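Local structure of HMG box-containing protein 1 (3QVE) at residues Ser6-His10 with Val31-Ala35; Thr16-Lys22 with Asp86-Glu92; Phe99-Lys104 with Asp129-Pro133. The protein represses transcription by binding to the promoters of target genes, and so takes part in regulating the cell cycle and the Wnt pathway. All blocks are in the same frame, centred on the assembly; numbering follows the deposited sequence. Where two conformers were deposited one is given.

All three contacts lie within the AXH domain and are partly buried, but each uses a different chemistry. Interaction 1 is wholly apolar: the N-terminal loop lies on helix 31-37 through aliphatic and aromatic side chains. Interaction 2 is antiparallel pairing inside the six-stranded sheet; the face bearing L18, F20, L89 and V91 is buried, the other is more polar, and H21 and K22 at its end are exposed. Interaction 3 joins edge strands of the two sheets by two backbone bonds, waters and a salt bridge beside them. Interactions 1 and 2 share a core where W9 and F34 reach F20. H10 touches P133, linking interaction 1 to interaction 3, while interactions 2 and 3 do not touch.

Interaction 1 (Ser6-His10 with Val31-Ala35); sequences STVWH and VEDFA
V8 and W9, which form a classic beta bulge in the N-terminal loop of the AXH domain, pack against the first turn of helix 31-37 through V31, E32, F34 and A35. This is an example of an irregular segment held to a helix by aliphatic and aromatic packing, with no hydrogen bond exchanged between the two segments. The centrepiece is a T-shaped pair. F34 directs its edge, at CE2, to the face of the five-membered ring of W9, with the planes 77° apart and the two ring centroids separated by 5.0 Å. The closest approach is 3.7 Å, from F34 CE2 to W9 CE2. With CG anti to the backbone N (chi1 173°) the indole is directed to the helix; one face meets F34 CE2, and the opposite face has H10 CB, offset toward the rim. Nearer the backbone, W9 CB meets V31 CG2 at 3.8 Å. The other methyl of V31, CG1, lies 3.9 Å from V8 CB, while CG2 sits between W9 CB and V8. V8 CG1 reaches the helix backbone, 3.6 Å from V31 O, the carbonyl that already accepts the helical bond from A35 N. The same V8 CG1 meets A35 CB, methyl to methyl, at 3.8 Å on the helix surface. E32 lends only the aliphatic part of its side chain, its CG lying across V8 at roughly a right angle, while its carboxylate makes a salt bridge with K14. At the helix start, D30 accepts a hydrogen bond from D33 N. Behind the pair lies strand 17-20: W9, V31 and F34 all touch L18, the F34 ring also meets F20, and Y54 from a loop packs on W9.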
loop_
_atom_site.group_PDB
_atom_site.type_symbol
_atom_site.label_atom_id
_atom_site.label_comp_id
_atom_site.label_asym_id
_atom_site.label_seq_id
_atom_site.Cartn_x
_atom_site.Cartn_y
_atom_site.Cartn_z
ATOM N N SER A 6 -12.520 -0.991 -1.702
ATOM C CA SER A 6 -12.397 0.067 -2.692
ATOM C C SER A 6 -11.036 0.745 -2.567
ATOM O O SER A 6 -10.724 1.389 -1.578
ATOM C CB SER A 6 -13.518 1.084 -2.525
ATOM O OG SER A 6 -13.494 2.020 -3.580
ATOM N N THR A 7 -10.224 0.590 -3.589
ATOM C CA THR A 7 -8.886 1.140 -3.617
ATOM C C THR A 7 -8.875 2.427 -4.414
ATOM O O THR A 7 -9.685 2.599 -5.317
ATOM C CB THR A 7 -7.929 0.144 -4.248
ATOM O OG1 THR A 7 -8.473 -0.287 -5.498
ATOM C CG2 THR A 7 -7.746 -1.072 -3.331
ATOM N N VAL A 8 -7.964 3.330 -4.081
ATOM C CA VAL A 8 -7.841 4.586 -4.816
ATOM C C VAL A 8 -6.796 4.474 -5.924
ATOM O O VAL A 8 -7.024 4.896 -7.036
ATOM C CB VAL A 8 -7.461 5.739 -3.859
ATOM C CG1 VAL A 8 -7.261 7.074 -4.671
ATOM C CG2 VAL A 8 -8.567 5.918 -2.848
ATOM N N TRP A 9 -5.642 3.916 -5.605
ATOM C CA TRP A 9 -4.540 3.755 -6.556
ATOM C C TRP A 9 -3.716 2.549 -6.102
ATOM O O TRP A 9 -3.394 2.438 -4.910
ATOM C CB TRP A 9 -3.633 5.008 -6.604
ATOM C CG TRP A 9 -2.462 4.741 -7.436
ATOM C CD1 TRP A 9 -2.429 4.724 -8.826
ATOM C CD2 TRP A 9 -1.144 4.366 -7.001
ATOM N NE1 TRP A 9 -1.184 4.379 -9.248
ATOM C CE2 TRP A 9 -0.380 4.130 -8.167
ATOM C CE3 TRP A 9 -0.538 4.222 -5.756
ATOM C CZ2 TRP A 9 0.958 3.791 -8.120
ATOM C CZ3 TRP A 9 0.815 3.863 -5.706
ATOM C CH2 TRP A 9 1.538 3.651 -6.878
ATOM N N HIS A 10 -3.405 1.648 -7.032
ATOM C CA HIS A 10 -2.721 0.390 -6.720
ATOM C C HIS A 10 -3.558 -0.316 -5.644
ATOM O O HIS A 10 -4.778 -0.302 -5.745
ATOM C CB HIS A 10 -1.286 0.647 -6.277
ATOM C CG HIS A 10 -0.389 -0.550 -6.313
ATOM N ND1 HIS A 10 -0.380 -1.532 -5.332
ATOM C CD2 HIS A 10 0.574 -0.898 -7.203
ATOM C CE1 HIS A 10 0.544 -2.423 -5.627
ATOM N NE2 HIS A 10 1.140 -2.058 -6.750
ATOM N N VAL A 31 -3.264 10.136 -1.578
ATOM C CA VAL A 31 -3.519 9.186 -2.639
ATOM C C VAL A 31 -4.625 9.638 -3.605
ATOM O O VAL A 31 -4.506 9.408 -4.830
ATOM C CB VAL A 31 -3.771 7.793 -2.083
ATOM C CG1 VAL A 31 -5.147 7.708 -1.371
ATOM C CG2 VAL A 31 -3.620 6.734 -3.166
ATOM N N GLU A 32 -5.669 10.284 -3.101
ATOM C CA GLU A 32 -6.713 10.745 -3.989
ATOM C C GLU A 32 -6.239 11.933 -4.854
ATOM O O GLU A 32 -6.602 12.041 -6.040
ATOM C CB GLU A 32 -7.954 11.145 -3.232
ATOM C CG GLU A 32 -8.812 9.994 -2.716
ATOM C CD GLU A 32 -9.917 10.532 -1.843
ATOM O OE1 GLU A 32 -10.936 10.962 -2.422
ATOM O OE2 GLU A 32 -9.754 10.559 -0.595
ATOM N N ASP A 33 -5.448 12.822 -4.256
ATOM C CA ASP A 33 -4.883 13.974 -5.003
ATOM C C ASP A 33 -3.952 13.419 -6.091
ATOM O O ASP A 33 -4.013 13.822 -7.246
ATOM C CB ASP A 33 -4.137 14.906 -4.051
ATOM C CG ASP A 33 -5.070 15.705 -3.128
ATOM O OD1 ASP A 33 -6.303 15.583 -3.258
ATOM O OD2 ASP A 33 -4.567 16.463 -2.267
ATOM N N PHE A 34 -3.140 12.432 -5.737
ATOM C CA PHE A 34 -2.263 11.764 -6.697
ATOM C C PHE A 34 -3.031 11.099 -7.830
ATOM O O PHE A 34 -2.709 11.292 -8.997
ATOM C CB PHE A 34 -1.378 10.733 -5.975
ATOM C CG PHE A 34 -0.542 9.895 -6.905
ATOM C CD1 PHE A 34 0.627 10.395 -7.434
ATOM C CD2 PHE A 34 -0.950 8.622 -7.273
ATOM C CE1 PHE A 34 1.421 9.623 -8.301
ATOM C CE2 PHE A 34 -0.187 7.848 -8.132
ATOM C CZ PHE A 34 1.008 8.349 -8.641
ATOM N N ALA A 35 -4.060 10.328 -7.494
ATOM C CA ALA A 35 -4.791 9.558 -8.488
ATOM C C ALA A 35 -5.515 10.531 -9.439
ATOM O O ALA A 35 -5.655 10.241 -10.627
ATOM C CB ALA A 35 -5.791 8.603 -7.816
#

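Interaction 2 (Thr16-Lys22 with Asp86-Glu92); sequences TRLCFHK and DGLLTVE. With EDO (1,2-ethanediol), chain H; EDO (1,2-ethanediol), chain F.
T16, just ahead of strand 17-20, lays its CG2 methyl beside the backbone carbonyl of E92 and against V91, and from there the chain pairs antiparallel with strand 89-94. R17 and E92 form a hydrogen-bonded pair, R17 N giving to E92 O at 3.0 Å and E92 N returning a bond to R17 O. Their side chains run side by side, yet only the aliphatic arm makes contact, R17 CD lying 3.5 Å from E92 OE2; the arginine NE bonds instead to a bound ethanediol. L18, opposite V91 in a non-hydrogen-bonded pair, sets CD2 3.7 Å from V91 CG1. C19 N meets T90 O at 2.7 Å, though the N-H is bent (139°), and T90 N bonds back to C19 O. F20 offers its ring face to L89, whose CD1 sits 3.8 Å from the ring centroid, almost on the normal: a well-centred CH-pi contact. H21 N continues the pairing to L88 O (2.9 Å). L88 CB lies over one face of the H21 ring, another CH-pi contact, and H21 NE2 is hydrogen-bonded to T90 OG1 at 2.7 Å. That hydroxyl also bonds T78 OG1, and two partners probably restrict its rotation. Past the pairing, water 1 bridges the segments, accepting from K22 N and donating to D86 O and L88 O. Strands 29-30 and 72-80 flank this pair; L18 packs on V31 and F34 of helix 31-37, and F20 on F34.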
loop_
_atom_site.group_PDB
_atom_site.type_symbol
_atom_site.label_atom_id
_atom_site.label_comp_id
_atom_site.label_asym_id
_atom_site.label_seq_id
_atom_site.Cartn_x
_atom_site.Cartn_y
_atom_site.Cartn_z
ATOM N N THR A 16 -4.556 7.064 2.505
ATOM C CA THR A 16 -3.130 6.778 2.300
ATOM C C THR A 16 -2.431 7.998 1.703
ATOM O O THR A 16 -3.010 8.729 0.888
ATOM C CB THR A 16 -2.924 5.531 1.376
ATOM O OG1 THR A 16 -3.656 4.409 1.906
ATOM C CG2 THR A 16 -1.433 5.150 1.267
ATOM N N ARG A 17 -1.175 8.195 2.111
ATOM C CA ARG A 17 -0.310 9.252 1.595
ATOM C C ARG A 17 0.900 8.564 0.990
ATOM O O ARG A 17 1.416 7.575 1.551
ATOM C CB ARG A 17 0.101 10.239 2.731
ATOM C CG ARG A 17 -1.091 10.942 3.368
ATOM C CD ARG A 17 -0.762 11.956 4.467
ATOM N NE ARG A 17 0.050 13.044 3.947
ATOM C CZ ARG A 17 -0.392 13.971 3.105
ATOM N NH1 ARG A 17 -1.642 13.942 2.649
ATOM N NH2 ARG A 17 0.426 14.929 2.716
ATOM N N LEU A 18 1.351 9.095 -0.144
ATOM C CA LEU A 18 2.397 8.488 -0.955
ATOM C C LEU A 18 3.624 9.391 -1.010
ATOM O O LEU A 18 3.498 10.611 -1.091
ATOM C CB LEU A 18 1.915 8.353 -2.389
ATOM C CG LEU A 18 0.630 7.531 -2.547
ATOM C CD1 LEU A 18 0.291 7.507 -4.017
ATOM C CD2 LEU A 18 0.759 6.109 -1.919
ATOM N N CYS A 19 4.805 8.787 -1.014
ATOM C CA CYS A 19 6.049 9.533 -1.215
ATOM C C CYS A 19 6.990 8.711 -2.073
ATOM O O CYS A 19 7.655 7.817 -1.603
ATOM C CB CYS A 19 6.670 9.885 0.127
ATOM S SG CYS A 19 8.118 10.999 -0.096
ATOM N N PHE A 20 6.998 9.009 -3.373
ATOM C CA PHE A 20 7.836 8.330 -4.325
ATOM C C PHE A 20 9.280 8.799 -4.153
ATOM O O PHE A 20 9.541 9.988 -4.013
ATOM C CB PHE A 20 7.354 8.628 -5.745
ATOM C CG PHE A 20 6.094 7.942 -6.094
ATOM C CD1 PHE A 20 6.132 6.651 -6.613
ATOM C CD2 PHE A 20 4.865 8.533 -5.869
ATOM C CE1 PHE A 20 4.978 5.988 -6.918
ATOM C CE2 PHE A 20 3.708 7.864 -6.169
ATOM C CZ PHE A 20 3.760 6.595 -6.714
ATOM N N HIS A 21 10.217 7.872 -4.107
ATOM C CA HIS A 21 11.608 8.264 -3.917
ATOM C C HIS A 21 12.228 8.798 -5.217
ATOM O O HIS A 21 13.189 9.546 -5.171
ATOM C CB HIS A 21 12.443 7.077 -3.399
ATOM C CG HIS A 21 12.105 6.637 -2.007
ATOM N ND1 HIS A 21 13.038 6.056 -1.172
ATOM C CD2 HIS A 21 10.939 6.662 -1.310
ATOM C CE1 HIS A 21 12.468 5.765 -0.013
ATOM N NE2 HIS A 21 11.196 6.126 -0.070
ATOM N N LYS A 22 11.704 8.398 -6.377
ATOM C CA LYS A 22 12.225 8.881 -7.653
ATOM C C LYS A 22 11.129 9.571 -8.421
ATOM O O LYS A 22 9.952 9.452 -8.094
ATOM C CB LYS A 22 12.790 7.747 -8.513
ATOM C CG LYS A 22 13.990 7.019 -7.870
ATOM C CD LYS A 22 15.336 7.476 -8.327
ATOM C CE LYS A 22 16.460 6.691 -7.621
ATOM N NZ LYS A 22 16.529 5.276 -8.122
ATOM N N ASP A 86 12.446 2.793 -11.363
ATOM C CA ASP A 86 11.156 3.256 -10.832
ATOM C C ASP A 86 11.265 3.841 -9.413
ATOM O O ASP A 86 10.496 4.755 -9.042
ATOM C CB ASP A 86 10.135 2.106 -10.846
ATOM C CG ASP A 86 9.656 1.799 -12.248
ATOM O OD1 ASP A 86 10.060 2.524 -13.146
ATOM O OD2 ASP A 86 8.894 0.859 -12.460
ATOM N N GLY A 87 12.218 3.324 -8.642
ATOM C CA GLY A 87 12.485 3.803 -7.296
ATOM C C GLY A 87 11.538 3.227 -6.254
ATOM O O GLY A 87 10.454 2.682 -6.580
ATOM N N LEU A 88 11.954 3.357 -4.995
ATOM C CA LEU A 88 11.140 2.938 -3.855
ATOM C C LEU A 88 9.947 3.851 -3.651
ATOM O O LEU A 88 9.879 4.983 -4.186
ATOM C CB LEU A 88 12.002 2.893 -2.602
ATOM C CG LEU A 88 13.272 2.013 -2.700
ATOM C CD1 LEU A 88 14.017 2.003 -1.355
ATOM C CD2 LEU A 88 12.948 0.584 -3.178
ATOM N N LEU A 89 8.996 3.360 -2.874
ATOM C CA LEU A 89 7.813 4.144 -2.467
ATOM C C LEU A 89 7.656 4.024 -0.986
ATOM O O LEU A 89 7.640 2.897 -0.483
ATOM C CB LEU A 89 6.551 3.569 -3.110
ATOM C CG LEU A 89 5.166 4.093 -2.673
ATOM C CD1 LEU A 89 5.008 5.549 -2.989
ATOM C CD2 LEU A 89 4.058 3.277 -3.327
ATOM N N THR A 90 7.494 5.154 -0.294
ATOM C CA THR A 90 7.129 5.140 1.123
ATOM C C THR A 90 5.691 5.635 1.217
ATOM O O THR A 90 5.300 6.556 0.499
ATOM C CB THR A 90 8.085 6.005 1.974
ATOM O OG1 THR A 90 9.408 5.473 1.803
ATOM C CG2 THR A 90 7.720 5.945 3.489
ATOM N N VAL A 91 4.893 4.996 2.067
ATOM C CA VAL A 91 3.514 5.386 2.253
ATOM C C VAL A 91 3.237 5.562 3.725
ATOM O O VAL A 91 3.928 4.984 4.575
ATOM C CB VAL A 91 2.484 4.341 1.668
ATOM C CG1 VAL A 91 2.830 3.964 0.235
ATOM C CG2 VAL A 91 2.389 3.125 2.521
ATOM N N GLU A 92 2.231 6.377 4.021
ATOM C CA GLU A 92 1.605 6.414 5.331
ATOM C C GLU A 92 0.219 5.822 5.176
ATOM O O GLU A 92 -0.508 6.214 4.273
ATOM C CB GLU A 92 1.486 7.842 5.810
ATOM C CG GLU A 92 0.971 8.011 7.210
ATOM C CD GLU A 92 0.360 9.376 7.423
ATOM O OE1 GLU A 92 1.102 10.244 7.943
ATOM O OE2 GLU A 92 -0.839 9.583 7.075
HETATM C C1 EDO H . 9.265 7.400 -10.888
HETATM O O1 EDO H . 8.748 6.059 -10.961
HETATM C C2 EDO H . 10.620 7.535 -11.601
HETATM O O2 EDO H . 10.484 7.551 -13.027
HETATM C C1 EDO F . 3.635 12.153 6.045
HETATM O O1 EDO F . 2.616 12.943 5.418
HETATM C C2 EDO F . 4.293 12.907 7.199
HETATM O O2 EDO F . 5.555 12.285 7.460
HETATM O O HOH W 1 9.896 6.164 -6.728
#

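Interaction 3 (Phe99-Lys104 with Asp129-Pro133); sequences FYVKNK and DVCLP. With EDO (1,2-ethanediol), chain O.
K104 leaves its backbone with CG anti to N (chi1 174°) and then bends at chi3 (88°), which carries NZ round to D129; the aspartate, with CG beside its own backbone N, directs its carboxylate toward K104. The resulting salt bridge joins K104 NZ to D129 OD2 at 2.8 Å, approached from the syn side and 20° out of the carboxylate plane. Both charged atoms have further partners: NZ bonds E124 O and water 4, and OD2 accepts from H126 N. Beside the bridge, V101 CG1 presses on D129 CB at 3.6 Å, so the aspartate is touched by a methyl as well as by a cation. Two backbone bonds then flank V101 and C131: K102 N to V130 O and L132 N to Y100 O, each 2.9 Å long and nearly straight. Water 3, between K102 O and V130 N, and water 2, between Y100 N and L132 O, extend the connection at its two ends. C131 SG lies 3.8 Å from F99 CB and obliquely to the F99 ring, a sulfur-aromatic contact, while L132 CD1 meets the edge of the Y100 ring. The contact joins two sheets at their margins: strand 130-131 pairs with strand 59-69, strand 98-101 pairs with strand 105-108, and F99 and C131 both reach F79 of strand 72-80.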
loop_
_atom_site.group_PDB
_atom_site.type_symbol
_atom_site.label_atom_id
_atom_site.label_comp_id
_atom_site.label_asym_id
_atom_site.label_seq_id
_atom_site.Cartn_x
_atom_site.Cartn_y
_atom_site.Cartn_z
ATOM N N PHE A 99 -3.556 -5.944 2.989
ATOM C CA PHE A 99 -2.674 -6.152 1.844
ATOM C C PHE A 99 -2.917 -7.564 1.360
ATOM O O PHE A 99 -3.095 -8.460 2.183
ATOM C CB PHE A 99 -1.219 -5.974 2.235
ATOM C CG PHE A 99 -0.901 -4.594 2.677
ATOM C CD1 PHE A 99 -0.693 -3.581 1.734
ATOM C CD2 PHE A 99 -0.939 -4.269 4.035
ATOM C CE1 PHE A 99 -0.419 -2.288 2.123
ATOM C CE2 PHE A 99 -0.689 -2.989 4.427
ATOM C CZ PHE A 99 -0.425 -1.984 3.464
ATOM N N TYR A 100 -2.928 -7.740 0.047
ATOM C CA TYR A 100 -3.126 -9.043 -0.540
ATOM C C TYR A 100 -1.761 -9.534 -0.950
ATOM O O TYR A 100 -1.199 -9.046 -1.935
ATOM C CB TYR A 100 -4.131 -9.020 -1.684
ATOM C CG TYR A 100 -4.564 -10.451 -2.025
ATOM C CD1 TYR A 100 -5.600 -11.080 -1.342
ATOM C CD2 TYR A 100 -3.873 -11.184 -2.974
ATOM C CE1 TYR A 100 -5.970 -12.428 -1.629
ATOM C CE2 TYR A 100 -4.222 -12.500 -3.270
ATOM C CZ TYR A 100 -5.264 -13.113 -2.601
ATOM O OH TYR A 100 -5.582 -14.401 -2.932
ATOM N N VAL A 101 -1.213 -10.464 -0.165
ATOM C CA VAL A 101 0.175 -10.865 -0.297
ATOM C C VAL A 101 0.270 -12.071 -1.204
ATOM O O VAL A 101 -0.441 -13.035 -0.995
ATOM C CB VAL A 101 0.790 -11.148 1.061
ATOM C CG1 VAL A 101 2.209 -11.687 0.899
ATOM C CG2 VAL A 101 0.724 -9.846 1.909
ATOM N N LYS A 102 1.137 -11.990 -2.212
ATOM C CA LYS A 102 1.393 -13.099 -3.144
ATOM C C LYS A 102 1.777 -14.357 -2.379
ATOM O O LYS A 102 2.624 -14.302 -1.502
ATOM C CB LYS A 102 2.525 -12.736 -4.098
ATOM C CG LYS A 102 2.608 -13.551 -5.382
ATOM C CD LYS A 102 3.802 -13.098 -6.212
ATOM C CE LYS A 102 3.646 -13.480 -7.682
ATOM N NZ LYS A 102 3.387 -14.928 -7.845
ATOM N N ASN A 103 1.142 -15.485 -2.721
ATOM C CA ASN A 103 1.364 -16.787 -2.039
ATOM C C ASN A 103 0.957 -16.840 -0.572
ATOM O O ASN A 103 1.342 -17.753 0.135
ATOM C CB ASN A 103 2.814 -17.294 -2.188
ATOM C CG ASN A 103 3.275 -17.251 -3.613
ATOM O OD1 ASN A 103 4.388 -16.808 -3.893
ATOM N ND2 ASN A 103 2.403 -17.651 -4.537
ATOM N N LYS A 104 0.166 -15.882 -0.112
ATOM C CA LYS A 104 -0.272 -15.873 1.287
ATOM C C LYS A 104 -1.711 -15.353 1.454
ATOM O O LYS A 104 -2.450 -15.875 2.228
ATOM C CB LYS A 104 0.714 -15.069 2.126
ATOM C CG LYS A 104 0.253 -14.884 3.572
ATOM C CD LYS A 104 1.419 -14.632 4.547
ATOM C CE LYS A 104 1.779 -13.165 4.686
ATOM N NZ LYS A 104 2.711 -12.857 5.858
ATOM N N ASP A 129 7.044 -9.629 2.204
ATOM C CA ASP A 129 5.764 -9.857 1.541
ATOM C C ASP A 129 5.613 -8.980 0.293
ATOM O O ASP A 129 5.899 -7.782 0.310
ATOM C CB ASP A 129 4.595 -9.616 2.519
ATOM C CG ASP A 129 4.479 -10.734 3.605
ATOM O OD1 ASP A 129 5.204 -11.747 3.534
ATOM O OD2 ASP A 129 3.658 -10.593 4.526
ATOM N N VAL A 130 5.130 -9.594 -0.783
ATOM C CA VAL A 130 4.867 -8.880 -2.010
ATOM C C VAL A 130 3.382 -8.576 -2.051
ATOM O O VAL A 130 2.522 -9.479 -2.155
ATOM C CB VAL A 130 5.343 -9.671 -3.241
ATOM C CG1 VAL A 130 4.880 -8.965 -4.552
ATOM C CG2 VAL A 130 6.878 -9.887 -3.181
ATOM N N CYS A 131 3.087 -7.287 -1.967
ATOM C CA CYS A 131 1.730 -6.801 -1.879
ATOM C C CYS A 131 1.220 -6.503 -3.309
ATOM O O CYS A 131 1.765 -5.649 -4.020
ATOM C CB CYS A 131 1.715 -5.567 -0.997
ATOM S SG CYS A 131 2.239 -5.962 0.686
ATOM N N LEU A 132 0.142 -7.181 -3.705
ATOM C CA LEU A 132 -0.337 -7.133 -5.071
ATOM C C LEU A 132 -1.429 -6.080 -5.236
ATOM O O LEU A 132 -2.199 -5.845 -4.318
ATOM C CB LEU A 132 -0.896 -8.495 -5.488
ATOM C CG LEU A 132 0.036 -9.693 -5.439
ATOM C CD1 LEU A 132 -0.734 -10.988 -5.899
ATOM C CD2 LEU A 132 1.281 -9.426 -6.301
ATOM N N PRO A 133 -1.467 -5.430 -6.410
ATOM C CA PRO A 133 -2.549 -4.561 -6.781
ATOM C C PRO A 133 -3.773 -5.331 -7.255
ATOM O O PRO A 133 -3.630 -6.436 -7.721
ATOM C CB PRO A 133 -1.957 -3.776 -7.946
ATOM C CG PRO A 133 -1.030 -4.702 -8.615
ATOM C CD PRO A 133 -0.441 -5.517 -7.477
HETATM C C1 EDO O . -2.280 -15.326 -3.807
HETATM O O1 EDO O . -1.055 -15.415 -4.554
HETATM C C2 EDO O . -2.859 -16.685 -3.437
HETATM O O2 EDO O . -2.816 -16.847 -2.019
HETATM O O HOH W 2 -1.988 -5.654 -1.569
HETATM O O HOH W 3 4.807 -12.504 -1.063
HETATM O O HOH W 4 4.960 -14.303 5.547
#